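Local coordinates for protein Poly(A) ribonuclease POP2 (Saccharomyces cerevisiae, PDB 1UOC) that degrades poly(A) RNA from its 3' end in vitro and is probably a catalytic subunit of the CCR4-NOT mRNA deadenylase complex, at residues I43-V48 and A164-F169; L81-S86 and W100-E105; T157-H162 and N196-N201. One frame throughout, in Å; residues are numbered along the deposited sequence.

In the fold
All three contacts involve one mixed sheet of the RNase D domain, with strand order 99-103, 77-86, 40-48, 157-160 and 197-199. Interaction 2 (81-86 with 100-105) and interaction 3 (157-162 with 196-201) join strands within it and flank strand 40-48, their centres about 16 Å apart. Interaction 1 (43-48 with 164-169) packs helix 165-174 against that strand, its centre about 12 Å from each of the others. Backbone pairs join them: Ser-44 O lies 2.9 Å from Gly-82 N, and Ile-43 N 3.1 Å from Ile-159 O. Interaction 1 holds Ser-44, Glu-46 and Asp-166, predicted ligands of the catalytic metal; Gln-250, its side chain about 3 Å from that of Ser-44, is the predicted fourth.

Interaction 1: I43-V48 and A164-F169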
loop_
_atom_site.group_PDB
_atom_site.type_symbol
_atom_site.label_atom_id
_atom_site.label_comp_id
_atom_site.label_asym_id
_atom_site.label_seq_id
_atom_site.Cartn_x
_atom_site.Cartn_y
_atom_site.Cartn_z
ATOM N N ILE A 43 1.317 -1.992 -0.194
ATOM C CA ILE A 43 1.008 -1.123 0.928
ATOM C C ILE A 43 -0.344 -0.439 0.775
ATOM O O ILE A 43 -0.762 -0.085 -0.325
ATOM C CB ILE A 43 2.094 -0.040 1.119
ATOM C CG1 ILE A 43 1.688 0.901 2.258
ATOM C CG2 ILE A 43 2.314 0.723 -0.192
ATOM C CD1 ILE A 43 2.648 2.034 2.479
ATOM N N SER A 44 -1.023 -0.258 1.896
ATOM C CA SER A 44 -2.316 0.403 1.920
ATOM C C SER A 44 -2.360 1.251 3.187
ATOM O O SER A 44 -1.673 0.961 4.175
ATOM C CB SER A 44 -3.448 -0.615 1.928
ATOM O OG SER A 44 -4.675 0.049 1.692
ATOM N N THR A 45 -3.160 2.306 3.161
ATOM C CA THR A 45 -3.217 3.191 4.309
ATOM C C THR A 45 -4.612 3.686 4.618
ATOM O O THR A 45 -5.512 3.668 3.777
ATOM C CB THR A 45 -2.348 4.421 4.090
ATOM O OG1 THR A 45 -2.866 5.147 2.967
ATOM C CG2 THR A 45 -0.897 4.024 3.828
ATOM N N GLU A 46 -4.771 4.133 5.849
ATOM C CA GLU A 46 -6.028 4.666 6.308
ATOM C C GLU A 46 -5.650 5.862 7.163
ATOM O O GLU A 46 -4.992 5.728 8.198
ATOM C CB GLU A 46 -6.789 3.613 7.118
ATOM C CG GLU A 46 -8.220 4.011 7.464
ATOM C CD GLU A 46 -9.039 4.365 6.237
ATOM O OE1 GLU A 46 -9.256 3.483 5.380
ATOM O OE2 GLU A 46 -9.465 5.533 6.125
ATOM N N PHE A 47 -6.028 7.042 6.690
ATOM C CA PHE A 47 -5.733 8.270 7.406
ATOM C C PHE A 47 -7.012 8.808 7.993
ATOM O O PHE A 47 -8.101 8.600 7.453
ATOM C CB PHE A 47 -5.165 9.338 6.474
ATOM C CG PHE A 47 -3.940 8.914 5.727
ATOM C CD1 PHE A 47 -4.033 8.458 4.415
ATOM C CD2 PHE A 47 -2.684 8.997 6.321
ATOM C CE1 PHE A 47 -2.889 8.096 3.700
ATOM C CE2 PHE A 47 -1.534 8.636 5.613
ATOM C CZ PHE A 47 -1.636 8.187 4.304
ATOM N N VAL A 48 -6.874 9.503 9.108
ATOM C CA VAL A 48 -8.008 10.119 9.762
ATOM C C VAL A 48 -7.809 11.634 9.657
ATOM O O VAL A 48 -6.751 12.164 10.012
ATOM C CB VAL A 48 -8.107 9.667 11.234
ATOM C CG1 VAL A 48 -8.440 8.180 11.284
ATOM C CG2 VAL A 48 -6.801 9.928 11.963
ATOM N N ALA A 164 0.754 8.246 -4.962
ATOM C CA ALA A 164 0.808 9.641 -4.529
ATOM C C ALA A 164 0.652 9.874 -3.027
ATOM O O ALA A 164 1.592 10.307 -2.359
ATOM C CB ALA A 164 -0.231 10.448 -5.287
ATOM N N TYR A 165 -0.536 9.594 -2.499
ATOM C CA TYR A 165 -0.796 9.799 -1.079
ATOM C C TYR A 165 -0.122 8.818 -0.128
ATOM O O TYR A 165 0.315 9.206 0.954
ATOM C CB TYR A 165 -2.304 9.817 -0.823
ATOM C CG TYR A 165 -2.915 11.173 -1.075
ATOM C CD1 TYR A 165 -2.920 11.733 -2.354
ATOM C CD2 TYR A 165 -3.440 11.926 -0.024
ATOM C CE1 TYR A 165 -3.427 13.016 -2.577
ATOM C CE2 TYR A 165 -3.950 13.205 -0.236
ATOM C CZ TYR A 165 -3.937 13.743 -1.511
ATOM O OH TYR A 165 -4.419 15.016 -1.716
ATOM N N ASP A 166 -0.033 7.551 -0.516
ATOM C CA ASP A 166 0.599 6.566 0.355
ATOM C C ASP A 166 2.088 6.854 0.447
ATOM O O ASP A 166 2.649 6.909 1.541
ATOM C CB ASP A 166 0.357 5.144 -0.162
ATOM C CG ASP A 166 -1.106 4.737 -0.078
ATOM O OD1 ASP A 166 -1.889 5.455 0.570
ATOM O OD2 ASP A 166 -1.478 3.694 -0.647
ATOM N N LEU A 167 2.712 7.050 -0.712
ATOM C CA LEU A 167 4.136 7.359 -0.802
ATOM C C LEU A 167 4.404 8.724 -0.179
ATOM O O LEU A 167 5.389 8.913 0.533
ATOM C CB LEU A 167 4.572 7.351 -2.264
ATOM C CG LEU A 167 4.881 5.974 -2.860
ATOM C CD1 LEU A 167 4.006 4.905 -2.229
ATOM C CD2 LEU A 167 4.700 6.024 -4.369
ATOM N N GLY A 168 3.519 9.676 -0.453
ATOM C CA GLY A 168 3.676 10.997 0.124
ATOM C C GLY A 168 3.854 10.814 1.614
ATOM O O GLY A 168 4.837 11.274 2.193
ATOM N N PHE A 169 2.899 10.119 2.231
ATOM C CA PHE A 169 2.935 9.830 3.660
ATOM C C PHE A 169 4.215 9.080 4.057
ATOM O O PHE A 169 4.963 9.544 4.917
ATOM C CB PHE A 169 1.700 9.010 4.052
ATOM C CG PHE A 169 1.914 8.113 5.247
ATOM C CD1 PHE A 169 2.273 8.645 6.485
ATOM C CD2 PHE A 169 1.788 6.732 5.119
ATOM C CE1 PHE A 169 2.506 7.808 7.581
ATOM C CE2 PHE A 169 2.014 5.894 6.193
ATOM C CZ PHE A 169 2.377 6.426 7.433
HETATM O O HOH W 1 -1.226 1.731 -2.219
#
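Strand 43-48, in the middle of the sheet, meets the first turn of helix 165-174 in a strand-on-helix contact, part polar and part aromatic, their axes 8.8 Å apart and crossing at 81°. The polar part is a short hydrogen bond in which Thr-45 OG1 donates to Asp-166 OD1 at 2.6 Å, reaching the carboxylate from above its plane. Thr-45 holds OG1 between its backbone N and carbonyl carbon (chi1 63°), which leaves CG2 to brush the Phe-169 ring. The other oxygen, Asp-166 OD2, lies 2.5 Å from a water that is also 2.7 Å from Ile-43 O, so that the water can bridge this oxygen to the strand. Ser-44 and Glu-46, pointing away from the helix, and Asp-166 are predicted ligands of the catalytic divalent metal in this DEDD nuclease fold, Ser-44 and the predicted Gln-250 being non-acidic. Farther along, Phe-47 drives the edge of its ring toward the face of Phe-169 in an offset edge-to-face pair, planes at 84° and centroids 5.3 Å apart. Phenylalanine suits the place because its ring edge can meet both the ring of Phe-169 and its CB, 3.4 Å from Phe-47 CZ; Leu-81 lies against Phe-169 from the neighbouring strand.

Interaction 2: L81-S86 and W100-E105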
loop_
_atom_site.group_PDB
_atom_site.type_symbol
_atom_site.label_atom_id
_atom_site.label_comp_id
_atom_site.label_asym_id
_atom_site.label_seq_id
_atom_site.Cartn_x
_atom_site.Cartn_y
_atom_site.Cartn_z
ATOM N N LEU A 81 -2.230 0.894 8.647
ATOM C CA LEU A 81 -1.404 0.704 7.475
ATOM C C LEU A 81 -1.177 -0.789 7.269
ATOM O O LEU A 81 -0.824 -1.503 8.196
ATOM C CB LEU A 81 -0.073 1.447 7.641
ATOM C CG LEU A 81 0.940 1.431 6.492
ATOM C CD1 LEU A 81 1.913 2.593 6.662
ATOM C CD2 LEU A 81 1.698 0.104 6.457
ATOM N N GLY A 82 -1.399 -1.260 6.049
ATOM C CA GLY A 82 -1.200 -2.666 5.758
ATOM C C GLY A 82 -0.011 -2.951 4.850
ATOM O O GLY A 82 0.310 -2.158 3.971
ATOM N N LEU A 83 0.660 -4.075 5.086
ATOM C CA LEU A 83 1.791 -4.508 4.261
ATOM C C LEU A 83 1.585 -5.986 3.995
ATOM O O LEU A 83 1.269 -6.751 4.901
ATOM C CB LEU A 83 3.140 -4.338 4.974
ATOM C CG LEU A 83 3.720 -2.944 5.195
ATOM C CD1 LEU A 83 5.109 -3.092 5.824
ATOM C CD2 LEU A 83 3.797 -2.174 3.871
ATOM N N SER A 84 1.748 -6.387 2.744
ATOM C CA SER A 84 1.600 -7.782 2.388
ATOM C C SER A 84 2.838 -8.160 1.578
ATOM O O SER A 84 3.335 -7.352 0.782
ATOM C CB SER A 84 0.332 -7.987 1.556
ATOM O OG SER A 84 -0.061 -9.345 1.583
ATOM N N LEU A 85 3.335 -9.376 1.796
ATOM C CA LEU A 85 4.518 -9.856 1.089
ATOM C C LEU A 85 4.265 -11.133 0.305
ATOM O O LEU A 85 3.477 -11.989 0.731
ATOM C CB LEU A 85 5.639 -10.126 2.093
ATOM C CG LEU A 85 6.610 -9.008 2.452
ATOM C CD1 LEU A 85 5.851 -7.775 2.870
ATOM C CD2 LEU A 85 7.510 -9.499 3.586
ATOM N N SER A 86 4.935 -11.261 -0.833
ATOM C CA SER A 86 4.850 -12.455 -1.667
ATOM C C SER A 86 5.990 -12.390 -2.678
ATOM O O SER A 86 6.673 -11.366 -2.782
ATOM C CB SER A 86 3.524 -12.527 -2.420
ATOM O OG SER A 86 3.580 -11.724 -3.597
ATOM N N TRP A 100 0.187 -7.907 7.211
ATOM C CA TRP A 100 0.140 -7.263 8.507
ATOM C C TRP A 100 -0.701 -6.011 8.436
ATOM O O TRP A 100 -0.767 -5.351 7.394
ATOM C CB TRP A 100 1.557 -6.862 8.932
ATOM C CG TRP A 100 2.472 -8.029 9.199
ATOM C CD1 TRP A 100 2.682 -8.649 10.399
ATOM C CD2 TRP A 100 3.234 -8.760 8.229
ATOM N NE1 TRP A 100 3.522 -9.720 10.235
ATOM C CE2 TRP A 100 3.874 -9.817 8.912
ATOM C CE3 TRP A 100 3.428 -8.629 6.846
ATOM C CZ2 TRP A 100 4.701 -10.741 8.259
ATOM C CZ3 TRP A 100 4.246 -9.543 6.198
ATOM C CH2 TRP A 100 4.873 -10.590 6.906
ATOM N N GLN A 101 -1.340 -5.691 9.555
ATOM C CA GLN A 101 -2.123 -4.480 9.668
ATOM C C GLN A 101 -1.587 -3.778 10.889
ATOM O O GLN A 101 -1.865 -4.180 12.013
ATOM C CB GLN A 101 -3.613 -4.750 9.861
ATOM C CG GLN A 101 -4.418 -3.440 9.873
ATOM C CD GLN A 101 -5.919 -3.659 9.904
ATOM O OE1 GLN A 101 -6.497 -3.902 10.953
ATOM N NE2 GLN A 101 -6.549 -3.573 8.751
ATOM N N PHE A 102 -0.799 -2.737 10.663
ATOM C CA PHE A 102 -0.236 -1.974 11.756
ATOM C C PHE A 102 -1.262 -0.949 12.237
ATOM O O PHE A 102 -1.812 -0.185 11.447
ATOM C CB PHE A 102 1.046 -1.275 11.298
ATOM C CG PHE A 102 2.123 -2.222 10.818
ATOM C CD1 PHE A 102 2.143 -2.670 9.496
ATOM C CD2 PHE A 102 3.110 -2.666 11.688
ATOM C CE1 PHE A 102 3.131 -3.545 9.050
ATOM C CE2 PHE A 102 4.106 -3.544 11.253
ATOM C CZ PHE A 102 4.114 -3.984 9.928
ATOM N N ASN A 103 -1.524 -0.944 13.538
ATOM C CA ASN A 103 -2.491 -0.019 14.121
ATOM C C ASN A 103 -1.715 1.045 14.904
ATOM O O ASN A 103 -0.935 0.728 15.797
ATOM C CB ASN A 103 -3.446 -0.801 15.022
ATOM C CG ASN A 103 -4.181 -1.914 14.272
ATOM O OD1 ASN A 103 -3.778 -3.080 14.304
ATOM N ND2 ASN A 103 -5.254 -1.551 13.586
ATOM N N PHE A 104 -1.911 2.312 14.553
ATOM C CA PHE A 104 -1.167 3.383 15.200
ATOM C C PHE A 104 -1.872 4.065 16.358
ATOM O O PHE A 104 -3.104 4.023 16.473
ATOM C CB PHE A 104 -0.750 4.430 14.167
ATOM C CG PHE A 104 0.152 3.891 13.102
ATOM C CD1 PHE A 104 -0.365 3.414 11.905
ATOM C CD2 PHE A 104 1.526 3.831 13.307
ATOM C CE1 PHE A 104 0.478 2.883 10.915
ATOM C CE2 PHE A 104 2.376 3.301 12.329
ATOM C CZ PHE A 104 1.849 2.826 11.132
ATOM N N GLU A 105 -1.082 4.704 17.210
ATOM C CA GLU A 105 -1.626 5.396 18.367
ATOM C C GLU A 105 -2.588 6.481 17.924
ATOM O O GLU A 105 -2.383 7.130 16.902
ATOM C CB GLU A 105 -0.505 6.001 19.219
ATOM C CG GLU A 105 0.167 7.233 18.644
ATOM C CD GLU A 105 1.461 7.573 19.382
ATOM O OE1 GLU A 105 1.989 8.691 19.204
ATOM O OE2 GLU A 105 1.954 6.708 20.135
#
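Leu-81 and Leu-83 pair with Phe-102 and Trp-100 through two antiparallel hydrogen-bonded pairs. Phe-102 N reaches Leu-81 O at 2.8 Å, and Trp-100 N reaches Leu-83 O at the same distance; Leu-81 N and Leu-83 N return the bonds to Phe-102 O and Trp-100 O. Between them Gly-82 faces Gln-101 as a non-hydrogen-bonded pair. As expected in such a pair, Gly-82 CA makes a CA-H...O contact of 3.2 Å with Trp-100 O, and the glycine adds no side chain to the face that carries Gln-101.

The leucines and aromatic rings share one face of the sheet. Leu-83 CD1 lies 3.8 Å from Phe-102 CE1, while Leu-81 CD2 approaches Phe-102 CD1. The first torsion of Phe-102 (chi1 -60°) lays its ring beside the backbone N, next to Leu-81, and chi2 of 86° sets the ring edge, near CD1, to Leu-81 O. Just past the strand, Phe-104 brings its own ring edge, through CE1, to within 3.6 Å of Leu-81 CB. At the far end Leu-85 CD1 rests 4.1 Å from Trp-100 CZ3. Leucine suits this buried face because its methyls can lie against ring atoms.

In the next shell Phe-141 meets both Phe-102 and Phe-104 edge to face, and Glu-27 accepts a hydrogen bond from Trp-100 NE1. Strand 40-48 pairs with the other side of 81-86, so this contact is one antiparallel step in the central mixed sheet of the RNase H-like fold.

Interaction 3: T157-H162 and N196-N201; sequences TWITYH and NFYDLN
Strands 157-160 and 197-199 run parallel, axes 4.6 Å apart, joined by backbone hydrogen bonds. Trp-158 N donates to Asn-196 O, just before the second strand, at 2.8 Å, Tyr-198 N to Trp-158 O, and Thr-160 N to Tyr-198 O. Leu-200 N continues the series to Thr-160 O at 2.7 Å from within the helix.

Among polar side chains, Asp-199 links the two segments. As N-cap of helix 200-207 it accepts a weak bond from Asn-201 N; its OD1 also accepts from Leu-202 N, and takes His-162 N at 3.2 Å on the syn side, 31° out of the carboxylate plane. OD2 receives Ala-163 N, so the carboxylate grips both the helix start and the turn after strand 157-160. Aspartate suits this place because its short carboxylate can serve several backbone N-H groups.

Apolar and aromatic contacts complete the junction. The backbone puts Asn-201 CB over the centre of the Tyr-161 ring in a CH-pi contact, 3.5 Å from the centroid. With CG anti to the backbone N (chi1 172°), the amide runs on beside Tyr-161 CE2 toward the His-162 ring, its plane 77° from the tyrosine ring. Leu-200 CB packs 3.6 Å from Tyr-161 CD1, while Trp-158 CB meets Phe-197 CB on the face opposite Ile-159 and Tyr-198.

Strand 40-48 borders 157-160 on its other side. Helix 247-264 covers Ile-159, Tyr-161 and Leu-200, while helix 183-193 lies against Phe-197.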
loop_
_atom_site.group_PDB
_atom_site.type_symbol
_atom_site.label_atom_id
_atom_site.label_comp_id
_atom_site.label_asym_id
_atom_site.label_seq_id
_atom_site.Cartn_x
_atom_site.Cartn_y
_atom_site.Cartn_z
ATOM N N THR A 157 10.296 -5.048 -4.930
ATOM C CA THR A 157 9.310 -4.386 -5.774
ATOM C C THR A 157 8.117 -3.927 -4.939
ATOM O O THR A 157 7.434 -4.741 -4.320
ATOM C CB THR A 157 8.812 -5.356 -6.866
ATOM O OG1 THR A 157 9.921 -5.773 -7.671
ATOM C CG2 THR A 157 7.766 -4.703 -7.746
ATOM N N TRP A 158 7.865 -2.624 -4.908
ATOM C CA TRP A 158 6.726 -2.111 -4.147
ATOM C C TRP A 158 5.499 -2.016 -5.029
ATOM O O TRP A 158 5.590 -1.636 -6.192
ATOM C CB TRP A 158 7.027 -0.735 -3.551
ATOM C CG TRP A 158 7.874 -0.772 -2.304
ATOM C CD1 TRP A 158 9.236 -0.812 -2.231
ATOM C CD2 TRP A 158 7.403 -0.737 -0.955
ATOM N NE1 TRP A 158 9.645 -0.796 -0.918
ATOM C CE2 TRP A 158 8.538 -0.752 -0.113
ATOM C CE3 TRP A 158 6.128 -0.694 -0.373
ATOM C CZ2 TRP A 158 8.438 -0.729 1.285
ATOM C CZ3 TRP A 158 6.023 -0.672 1.028
ATOM C CH2 TRP A 158 7.173 -0.690 1.838
ATOM N N ILE A 159 4.350 -2.367 -4.466
ATOM C CA ILE A 159 3.070 -2.347 -5.176
ATOM C C ILE A 159 2.146 -1.383 -4.447
ATOM O O ILE A 159 1.987 -1.475 -3.228
ATOM C CB ILE A 159 2.413 -3.747 -5.188
ATOM C CG1 ILE A 159 3.377 -4.765 -5.799
ATOM C CG2 ILE A 159 1.091 -3.710 -5.966
ATOM C CD1 ILE A 159 3.739 -4.477 -7.250
ATOM N N THR A 160 1.536 -0.467 -5.190
ATOM C CA THR A 160 0.656 0.526 -4.606
ATOM C C THR A 160 -0.573 0.720 -5.469
ATOM O O THR A 160 -0.630 0.245 -6.604
ATOM C CB THR A 160 1.391 1.869 -4.482
ATOM O OG1 THR A 160 0.538 2.823 -3.840
ATOM C CG2 THR A 160 1.779 2.384 -5.875
ATOM N N TYR A 161 -1.561 1.418 -4.923
ATOM C CA TYR A 161 -2.798 1.714 -5.638
ATOM C C TYR A 161 -3.038 3.171 -5.291
ATOM O O TYR A 161 -3.175 3.507 -4.120
ATOM C CB TYR A 161 -3.953 0.855 -5.115
ATOM C CG TYR A 161 -4.931 0.457 -6.197
ATOM C CD1 TYR A 161 -4.661 -0.626 -7.034
ATOM C CD2 TYR A 161 -6.087 1.209 -6.438
ATOM C CE1 TYR A 161 -5.511 -0.951 -8.092
ATOM C CE2 TYR A 161 -6.939 0.900 -7.487
ATOM C CZ TYR A 161 -6.644 -0.180 -8.315
ATOM O OH TYR A 161 -7.466 -0.477 -9.382
ATOM N N HIS A 162 -3.085 4.039 -6.294
ATOM C CA HIS A 162 -3.246 5.466 -6.028
ATOM C C HIS A 162 -2.092 5.826 -5.090
ATOM O O HIS A 162 -2.301 6.259 -3.955
ATOM C CB HIS A 162 -4.586 5.746 -5.345
ATOM C CG HIS A 162 -5.754 5.756 -6.283
ATOM N ND1 HIS A 162 -7.059 5.676 -5.844
ATOM C CD2 HIS A 162 -5.816 5.871 -7.631
ATOM C CE1 HIS A 162 -7.875 5.742 -6.883
ATOM N NE2 HIS A 162 -7.146 5.862 -7.979
ATOM N N ASN A 196 12.114 0.499 -7.080
ATOM C CA ASN A 196 11.378 -0.442 -7.924
ATOM C C ASN A 196 9.935 -0.509 -7.439
ATOM O O ASN A 196 9.640 -1.168 -6.447
ATOM C CB ASN A 196 12.053 -1.821 -7.829
ATOM C CG ASN A 196 11.515 -2.818 -8.832
ATOM O OD1 ASN A 196 10.582 -2.535 -9.582
ATOM N ND2 ASN A 196 12.105 -4.006 -8.843
ATOM N N PHE A 197 9.027 0.179 -8.119
ATOM C CA PHE A 197 7.650 0.145 -7.663
ATOM C C PHE A 197 6.613 0.312 -8.763
ATOM O O PHE A 197 6.900 0.815 -9.848
ATOM C CB PHE A 197 7.445 1.193 -6.554
ATOM C CG PHE A 197 7.147 2.585 -7.052
ATOM C CD1 PHE A 197 5.869 2.924 -7.481
ATOM C CD2 PHE A 197 8.135 3.562 -7.066
ATOM C CE1 PHE A 197 5.574 4.210 -7.915
ATOM C CE2 PHE A 197 7.855 4.858 -7.499
ATOM C CZ PHE A 197 6.569 5.183 -7.926
ATOM N N TYR A 198 5.401 -0.139 -8.479
ATOM C CA TYR A 198 4.309 -0.030 -9.436
ATOM C C TYR A 198 3.020 0.475 -8.814
ATOM O O TYR A 198 2.705 0.176 -7.665
ATOM C CB TYR A 198 4.006 -1.382 -10.081
ATOM C CG TYR A 198 5.094 -1.904 -10.979
ATOM C CD1 TYR A 198 6.216 -2.539 -10.452
ATOM C CD2 TYR A 198 5.010 -1.746 -12.365
ATOM C CE1 TYR A 198 7.238 -3.007 -11.291
ATOM C CE2 TYR A 198 6.020 -2.206 -13.207
ATOM C CZ TYR A 198 7.131 -2.834 -12.667
ATOM O OH TYR A 198 8.128 -3.281 -13.503
ATOM N N ASP A 199 2.285 1.263 -9.582
ATOM C CA ASP A 199 0.991 1.746 -9.138
ATOM C C ASP A 199 0.038 0.841 -9.921
ATOM O O ASP A 199 -0.162 1.026 -11.127
ATOM C CB ASP A 199 0.753 3.196 -9.549
ATOM C CG ASP A 199 -0.541 3.734 -8.990
ATOM O OD1 ASP A 199 -1.514 2.952 -8.905
ATOM O OD2 ASP A 199 -0.594 4.933 -8.638
ATOM N N LEU A 200 -0.519 -0.157 -9.243
ATOM C CA LEU A 200 -1.420 -1.100 -9.884
ATOM C C LEU A 200 -2.617 -0.396 -10.514
ATOM O O LEU A 200 -3.111 -0.815 -11.556
ATOM C CB LEU A 200 -1.892 -2.144 -8.864
ATOM C CG LEU A 200 -2.863 -3.213 -9.361
ATOM C CD1 LEU A 200 -2.328 -3.846 -10.622
ATOM C CD2 LEU A 200 -3.058 -4.244 -8.274
ATOM N N ASN A 201 -3.076 0.672 -9.878
ATOM C CA ASN A 201 -4.208 1.438 -10.379
ATOM C C ASN A 201 -3.876 1.966 -11.779
ATOM O O ASN A 201 -4.679 1.896 -12.712
ATOM C CB ASN A 201 -4.489 2.596 -9.411
ATOM C CG ASN A 201 -5.531 3.557 -9.939
ATOM O OD1 ASN A 201 -5.286 4.288 -10.896
ATOM N ND2 ASN A 201 -6.706 3.555 -9.324
#